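Local atomic coordinates of alpha-galacturonidase (Bacillus subtilis, PDB entry 3FEF), a protein that hydrolyses alpha-1,4-linked galacturonate dimers to free galacturonate, using NAD(+) and manganese as cofactors. Residues C169-V183 with R194-T208. Sequence-based numbering, arbitrary orientation.
With MG (magnesium ion), chain G.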
loop_
_atom_site.group_PDB
_atom_site.type_symbol
_atom_site.label_atom_id
_atom_site.label_comp_id
_atom_site.label_asym_id
_atom_site.label_seq_id
_atom_site.Cartn_x
_atom_site.Cartn_y
_atom_site.Cartn_z
ATOM N N CYS A 169 -26.403 -11.016 2.895
ATOM C CA CYS A 169 -27.346 -10.739 1.831
ATOM C C CYS A 169 -27.584 -12.043 1.088
ATOM O O CYS A 169 -26.701 -12.902 1.043
ATOM C CB CYS A 169 -26.763 -9.703 0.875
ATOM S SG CYS A 169 -27.836 -9.351 -0.529
ATOM N N HIS A 170 -28.772 -12.200 0.509
ATOM C CA HIS A 170 -29.121 -13.451 -0.149
ATOM C C HIS A 170 -29.145 -13.317 -1.675
ATOM O O HIS A 170 -29.497 -14.262 -2.355
ATOM C CB HIS A 170 -30.464 -13.982 0.348
ATOM C CG HIS A 170 -31.612 -13.066 0.055
ATOM N ND1 HIS A 170 -32.521 -12.675 1.016
ATOM C CD2 HIS A 170 -31.975 -12.431 -1.085
ATOM C CE1 HIS A 170 -33.406 -11.857 0.476
ATOM N NE2 HIS A 170 -33.100 -11.696 -0.800
ATOM N N GLU A 171 -28.749 -12.168 -2.213
ATOM C CA GLU A 171 -28.817 -11.988 -3.657
ATOM C C GLU A 171 -27.974 -13.015 -4.416
ATOM O O GLU A 171 -28.410 -13.557 -5.429
ATOM C CB GLU A 171 -28.412 -10.567 -4.054
ATOM C CG GLU A 171 -29.533 -9.552 -3.861
ATOM C CD GLU A 171 -30.862 -10.045 -4.424
ATOM O OE1 GLU A 171 -31.010 -10.115 -5.664
ATOM O OE2 GLU A 171 -31.753 -10.374 -3.622
ATOM N N VAL A 172 -26.767 -13.290 -3.932
ATOM C CA VAL A 172 -25.907 -14.212 -4.639
ATOM C C VAL A 172 -26.558 -15.609 -4.719
ATOM O O VAL A 172 -26.350 -16.333 -5.684
ATOM C CB VAL A 172 -24.511 -14.282 -4.014
ATOM C CG1 VAL A 172 -23.666 -15.314 -4.736
ATOM C CG2 VAL A 172 -23.824 -12.898 -4.040
ATOM N N PHE A 173 -27.368 -15.979 -3.726
ATOM C CA PHE A 173 -28.001 -17.298 -3.768
ATOM C C PHE A 173 -28.883 -17.442 -4.996
ATOM O O PHE A 173 -28.949 -18.516 -5.600
ATOM C CB PHE A 173 -28.789 -17.596 -2.481
ATOM C CG PHE A 173 -27.970 -17.456 -1.231
ATOM C CD1 PHE A 173 -26.593 -17.663 -1.262
ATOM C CD2 PHE A 173 -28.572 -17.108 -0.025
ATOM C CE1 PHE A 173 -25.826 -17.510 -0.119
ATOM C CE2 PHE A 173 -27.819 -16.955 1.128
ATOM C CZ PHE A 173 -26.437 -17.155 1.085
ATOM N N GLY A 174 -29.553 -16.355 -5.374
ATOM C CA GLY A 174 -30.458 -16.370 -6.526
ATOM C C GLY A 174 -29.725 -16.571 -7.839
ATOM O O GLY A 174 -30.267 -17.138 -8.782
ATOM N N THR A 175 -28.485 -16.106 -7.913
ATOM C CA THR A 175 -27.702 -16.320 -9.112
ATOM C C THR A 175 -27.155 -17.735 -9.163
ATOM O O THR A 175 -27.070 -18.340 -10.227
ATOM C CB THR A 175 -26.565 -15.291 -9.250
ATOM O OG1 THR A 175 -27.154 -13.983 -9.268
ATOM C CG2 THR A 175 -25.843 -15.509 -10.565
ATOM N N GLN A 176 -26.799 -18.267 -8.001
ATOM C CA GLN A 176 -26.435 -19.659 -7.922
ATOM C C GLN A 176 -27.582 -20.586 -8.363
ATOM O O GLN A 176 -27.350 -21.567 -9.055
ATOM C CB GLN A 176 -25.992 -19.993 -6.511
ATOM C CG GLN A 176 -24.549 -19.640 -6.248
ATOM C CD GLN A 176 -24.179 -19.887 -4.814
ATOM O OE1 GLN A 176 -24.701 -19.229 -3.918
ATOM N NE2 GLN A 176 -23.274 -20.837 -4.581
ATOM N N LYS A 177 -28.813 -20.263 -7.991
ATOM C CA LYS A 177 -29.948 -21.100 -8.385
ATOM C C LYS A 177 -30.166 -20.995 -9.892
ATOM O O LYS A 177 -30.487 -21.987 -10.548
ATOM C CB LYS A 177 -31.228 -20.690 -7.651
ATOM C CG LYS A 177 -31.165 -20.848 -6.126
ATOM C CD LYS A 177 -32.502 -20.447 -5.476
ATOM C CE LYS A 177 -32.421 -20.449 -3.950
ATOM N NZ LYS A 177 -32.072 -21.795 -3.421
ATOM N N LEU A 178 -29.977 -19.793 -10.434
ATOM C CA LEU A 178 -30.091 -19.571 -11.874
ATOM C C LEU A 178 -29.078 -20.429 -12.619
ATOM O O LEU A 178 -29.404 -21.082 -13.599
ATOM C CB LEU A 178 -29.872 -18.095 -12.216
ATOM C CG LEU A 178 -29.708 -17.771 -13.708
ATOM C CD1 LEU A 178 -30.999 -18.123 -14.469
ATOM C CD2 LEU A 178 -29.334 -16.317 -13.918
ATOM N N LEU A 179 -27.835 -20.411 -12.152
ATOM C CA LEU A 179 -26.789 -21.221 -12.752
ATOM C C LEU A 179 -27.062 -22.729 -12.588
ATOM O O LEU A 179 -26.795 -23.513 -13.501
ATOM C CB LEU A 179 -25.436 -20.852 -12.141
ATOM C CG LEU A 179 -24.847 -19.467 -12.453
ATOM C CD1 LEU A 179 -23.697 -19.173 -11.489
ATOM C CD2 LEU A 179 -24.349 -19.402 -13.892
ATOM N N ALA A 180 -27.570 -23.155 -11.435
ATOM C CA ALA A 180 -27.900 -24.575 -11.299
ATOM C C ALA A 180 -28.943 -24.992 -12.353
ATOM O O ALA A 180 -28.814 -26.037 -12.973
ATOM C CB ALA A 180 -28.382 -24.903 -9.894
ATOM N N GLU A 181 -29.956 -24.163 -12.576
ATOM C CA GLU A 181 -30.971 -24.486 -13.572
ATOM C C GLU A 181 -30.424 -24.464 -15.000
ATOM O O GLU A 181 -30.880 -25.234 -15.861
ATOM C CB GLU A 181 -32.199 -23.589 -13.424
ATOM C CG GLU A 181 -32.933 -23.839 -12.104
ATOM C CD GLU A 181 -34.277 -23.169 -12.030
ATOM O OE1 GLU A 181 -34.783 -22.704 -13.073
ATOM O OE2 GLU A 181 -34.828 -23.098 -10.915
HETATM N N MSE A 182 -29.432 -23.608 -15.236
HETATM C CA MSE A 182 -28.786 -23.538 -16.537
HETATM C C MSE A 182 -28.016 -24.825 -16.818
HETATM O O MSE A 182 -28.046 -25.338 -17.929
HETATM C CB MSE A 182 -27.860 -22.320 -16.608
HETATM C CG MSE A 182 -26.812 -22.388 -17.695
HETATM SE SE MSE A 182 -25.366 -21.059 -17.397
HETATM C CE MSE A 182 -24.324 -22.083 -16.090
ATOM N N VAL A 183 -27.323 -25.330 -15.803
ATOM C CA VAL A 183 -26.638 -26.617 -15.874
ATOM C C VAL A 183 -27.590 -27.748 -16.296
ATOM O O VAL A 183 -27.275 -28.534 -17.188
ATOM C CB VAL A 183 -26.027 -26.986 -14.514
ATOM C CG1 VAL A 183 -25.536 -28.432 -14.512
ATOM C CG2 VAL A 183 -24.885 -25.996 -14.138
ATOM N N ARG A 194 -27.888 -25.623 -4.641
ATOM C CA ARG A 194 -27.285 -24.414 -5.188
ATOM C C ARG A 194 -25.890 -24.206 -4.599
ATOM O O ARG A 194 -25.040 -23.583 -5.225
ATOM C CB ARG A 194 -28.188 -23.182 -5.016
ATOM C CG ARG A 194 -28.462 -22.761 -3.573
ATOM C CD ARG A 194 -27.658 -21.529 -3.184
ATOM N NE ARG A 194 -27.802 -21.222 -1.763
ATOM C CZ ARG A 194 -26.787 -21.088 -0.915
ATOM N NH1 ARG A 194 -25.535 -21.201 -1.341
ATOM N NH2 ARG A 194 -27.025 -20.806 0.358
ATOM N N GLU A 195 -25.650 -24.765 -3.416
ATOM C CA GLU A 195 -24.310 -24.762 -2.828
ATOM C C GLU A 195 -23.268 -25.349 -3.765
ATOM O O GLU A 195 -22.138 -24.887 -3.786
ATOM C CB GLU A 195 -24.279 -25.557 -1.521
ATOM C CG GLU A 195 -24.972 -24.872 -0.362
ATOM C CD GLU A 195 -26.421 -25.332 -0.140
ATOM O OE1 GLU A 195 -27.112 -25.762 -1.098
ATOM O OE2 GLU A 195 -26.865 -25.252 1.022
ATOM N N ASP A 196 -23.629 -26.392 -4.513
ATOM C CA ASP A 196 -22.680 -27.046 -5.414
ATOM C C ASP A 196 -22.232 -26.159 -6.593
ATOM O O ASP A 196 -21.347 -26.534 -7.361
ATOM C CB ASP A 196 -23.279 -28.329 -5.972
ATOM C CG ASP A 196 -23.577 -29.347 -4.886
ATOM O OD1 ASP A 196 -22.869 -29.325 -3.845
ATOM O OD2 ASP A 196 -24.519 -30.159 -5.075
ATOM N N ILE A 197 -22.873 -25.015 -6.764
ATOM C CA ILE A 197 -22.422 -24.067 -7.764
ATOM C C ILE A 197 -21.385 -23.224 -7.060
ATOM O O ILE A 197 -21.727 -22.326 -6.304
ATOM C CB ILE A 197 -23.557 -23.166 -8.281
ATOM C CG1 ILE A 197 -24.749 -24.031 -8.706
ATOM C CG2 ILE A 197 -23.056 -22.309 -9.477
ATOM C CD1 ILE A 197 -24.403 -24.921 -9.905
ATOM N N ARG A 198 -20.123 -23.556 -7.278
ATOM C CA ARG A 198 -19.036 -22.949 -6.536
ATOM C C ARG A 198 -18.603 -21.738 -7.315
ATOM O O ARG A 198 -18.100 -21.852 -8.446
ATOM C CB ARG A 198 -17.882 -23.938 -6.416
ATOM C CG ARG A 198 -18.306 -25.261 -5.768
ATOM C CD ARG A 198 -18.475 -25.121 -4.260
ATOM N NE ARG A 198 -19.146 -26.284 -3.676
ATOM C CZ ARG A 198 -19.507 -26.385 -2.395
ATOM N NH1 ARG A 198 -19.248 -25.396 -1.544
ATOM N NH2 ARG A 198 -20.131 -27.474 -1.963
ATOM N N VAL A 199 -18.822 -20.574 -6.733
ATOM C CA VAL A 199 -18.585 -19.365 -7.478
ATOM C C VAL A 199 -17.519 -18.515 -6.802
ATOM O O VAL A 199 -17.398 -18.507 -5.567
ATOM C CB VAL A 199 -19.914 -18.559 -7.676
ATOM C CG1 VAL A 199 -20.908 -19.347 -8.523
ATOM C CG2 VAL A 199 -20.534 -18.172 -6.337
ATOM N N ASN A 200 -16.735 -17.810 -7.606
ATOM C CA ASN A 200 -15.872 -16.775 -7.080
ATOM C C ASN A 200 -16.576 -15.444 -7.240
ATOM O O ASN A 200 -16.627 -14.880 -8.335
ATOM C CB ASN A 200 -14.510 -16.750 -7.780
ATOM C CG ASN A 200 -13.565 -15.722 -7.166
ATOM O OD1 ASN A 200 -13.273 -15.783 -5.986
ATOM N ND2 ASN A 200 -13.103 -14.768 -7.960
ATOM N N VAL A 201 -17.122 -14.943 -6.136
ATOM C CA VAL A 201 -17.982 -13.772 -6.171
ATOM C C VAL A 201 -17.349 -12.570 -5.447
ATOM O O VAL A 201 -16.693 -12.720 -4.409
ATOM C CB VAL A 201 -19.340 -14.116 -5.556
ATOM C CG1 VAL A 201 -19.180 -14.451 -4.089
ATOM C CG2 VAL A 201 -20.353 -12.978 -5.771
ATOM N N LEU A 202 -17.546 -11.379 -6.003
ATOM C CA LEU A 202 -16.876 -10.197 -5.499
ATOM C C LEU A 202 -17.544 -8.912 -5.971
ATOM O O LEU A 202 -18.202 -8.877 -7.015
ATOM C CB LEU A 202 -15.381 -10.224 -5.847
ATOM C CG LEU A 202 -14.909 -10.152 -7.319
ATOM C CD1 LEU A 202 -13.472 -9.640 -7.399
ATOM C CD2 LEU A 202 -14.997 -11.513 -8.014
ATOM N N GLY A 203 -17.386 -7.850 -5.188
ATOM C CA GLY A 203 -18.034 -6.586 -5.502
ATOM C C GLY A 203 -18.449 -5.879 -4.229
ATOM O O GLY A 203 -17.804 -5.998 -3.191
ATOM N N ILE A 204 -19.507 -5.106 -4.317
ATOM C CA ILE A 204 -20.092 -4.504 -3.137
ATOM C C ILE A 204 -21.534 -5.001 -3.152
ATOM O O ILE A 204 -22.027 -5.447 -4.197
ATOM C CB ILE A 204 -20.059 -2.978 -3.223
ATOM C CG1 ILE A 204 -20.742 -2.509 -4.504
ATOM C CG2 ILE A 204 -18.609 -2.465 -3.183
ATOM C CD1 ILE A 204 -20.655 -0.982 -4.732
ATOM N N ASN A 205 -22.203 -4.935 -2.008
ATOM C CA ASN A 205 -23.565 -5.467 -1.877
ATOM C C ASN A 205 -24.538 -4.996 -2.975
ATOM O O ASN A 205 -24.581 -3.814 -3.317
ATOM C CB ASN A 205 -24.124 -5.128 -0.480
ATOM C CG ASN A 205 -25.460 -5.812 -0.205
ATOM O OD1 ASN A 205 -25.578 -7.057 -0.222
ATOM N ND2 ASN A 205 -26.474 -5.009 0.010
ATOM N N HIS A 206 -25.318 -5.926 -3.518
ATOM C CA HIS A 206 -26.231 -5.660 -4.649
ATOM C C HIS A 206 -25.543 -5.335 -5.967
ATOM O O HIS A 206 -26.209 -5.092 -6.971
ATOM C CB HIS A 206 -27.274 -4.575 -4.306
ATOM C CG HIS A 206 -28.221 -4.984 -3.222
ATOM N ND1 HIS A 206 -28.911 -4.081 -2.449
ATOM C CD2 HIS A 206 -28.545 -6.211 -2.746
ATOM C CE1 HIS A 206 -29.654 -4.734 -1.570
ATOM N NE2 HIS A 206 -29.454 -6.029 -1.736
ATOM N N PHE A 207 -24.215 -5.319 -5.959
ATOM C CA PHE A 207 -23.427 -5.083 -7.172
ATOM C C PHE A 207 -22.240 -6.061 -7.133
ATOM O O PHE A 207 -21.076 -5.657 -7.154
ATOM C CB PHE A 207 -22.934 -3.637 -7.213
ATOM C CG PHE A 207 -22.455 -3.180 -8.584
ATOM C CD1 PHE A 207 -23.302 -3.241 -9.694
ATOM C CD2 PHE A 207 -21.169 -2.675 -8.751
ATOM C CE1 PHE A 207 -22.868 -2.813 -10.956
ATOM C CE2 PHE A 207 -20.729 -2.255 -9.998
ATOM C CZ PHE A 207 -21.589 -2.322 -11.107
ATOM N N THR A 208 -22.583 -7.346 -7.036
ATOM C CA THR A 208 -21.654 -8.447 -6.943
ATOM C C THR A 208 -21.504 -9.162 -8.282
ATOM O O THR A 208 -22.440 -9.210 -9.086
ATOM C CB THR A 208 -22.161 -9.491 -5.927
ATOM O OG1 THR A 208 -23.585 -9.585 -6.050
ATOM C CG2 THR A 208 -21.823 -9.076 -4.506
HETATM MG MG MG G . -29.864 -7.784 -0.304
HETATM O O HOH W 1 -30.538 -9.501 1.188
HETATM O O HOH W 2 -31.706 -8.783 -1.346
HETATM O O HOH W 3 -21.470 -22.429 -2.680
HETATM O O HOH W 4 -28.657 -6.516 1.248
#
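Cys169 and His206 meet at a magnesium ion, which sits 2.6 Å from Cys169 SG and 2.3 Å from His206 NE2; three waters add further ligands. A cysteine sulfur, probably as thiolate, and an imidazole nitrogen suit manganese, the activating metal, better than magnesium. A second shell steadies the site: Glu171 N donates to Cys169 SG (3.4 Å), Glu171 OE2 accepts from a metal-bound water, Glu171 OE1 accepts from Gly269 N, and Thr110 holds His206 ND1.

Away from the metal, helix 171-183 lies on strand 197-202. Gln176 can be followed outward: CB rests against Arg194 CD and O, CG touches Ile197 O, and the extended chain (chi2 176°) sets CD 3.8 Å from both Ile197 O and Arg194 O. OE1 lies in plane at the Phe173 ring edge, 3.4 Å from Arg194 NH1. NE2 donates to Ile197 O (2.8 Å, N-H...O 161°), which lies in the amide plane, and to a water shared with Glu195 O. An amide probably suits this place because neutral NE2 has two N-H for two acceptors.

The Arg194 guanidinium lies flat on one face of Phe173, planes 6° apart and CZ 3.9 Å from the ring centroid, a cation-pi stack; its NH2 also forms a salt bridge with Glu327. Toward the helix's later turns, branched Ile197 sets CG2 on Leu179 CD1 and CG1 on Ala180 CB; toward the metal, Val172 CG2 meets Val201 CG2 tip to tip.

With two protein ligands from these segments and three waters, the metal probably keeps exchangeable sites for substrate oxygens near His170, by similarity the proton donor.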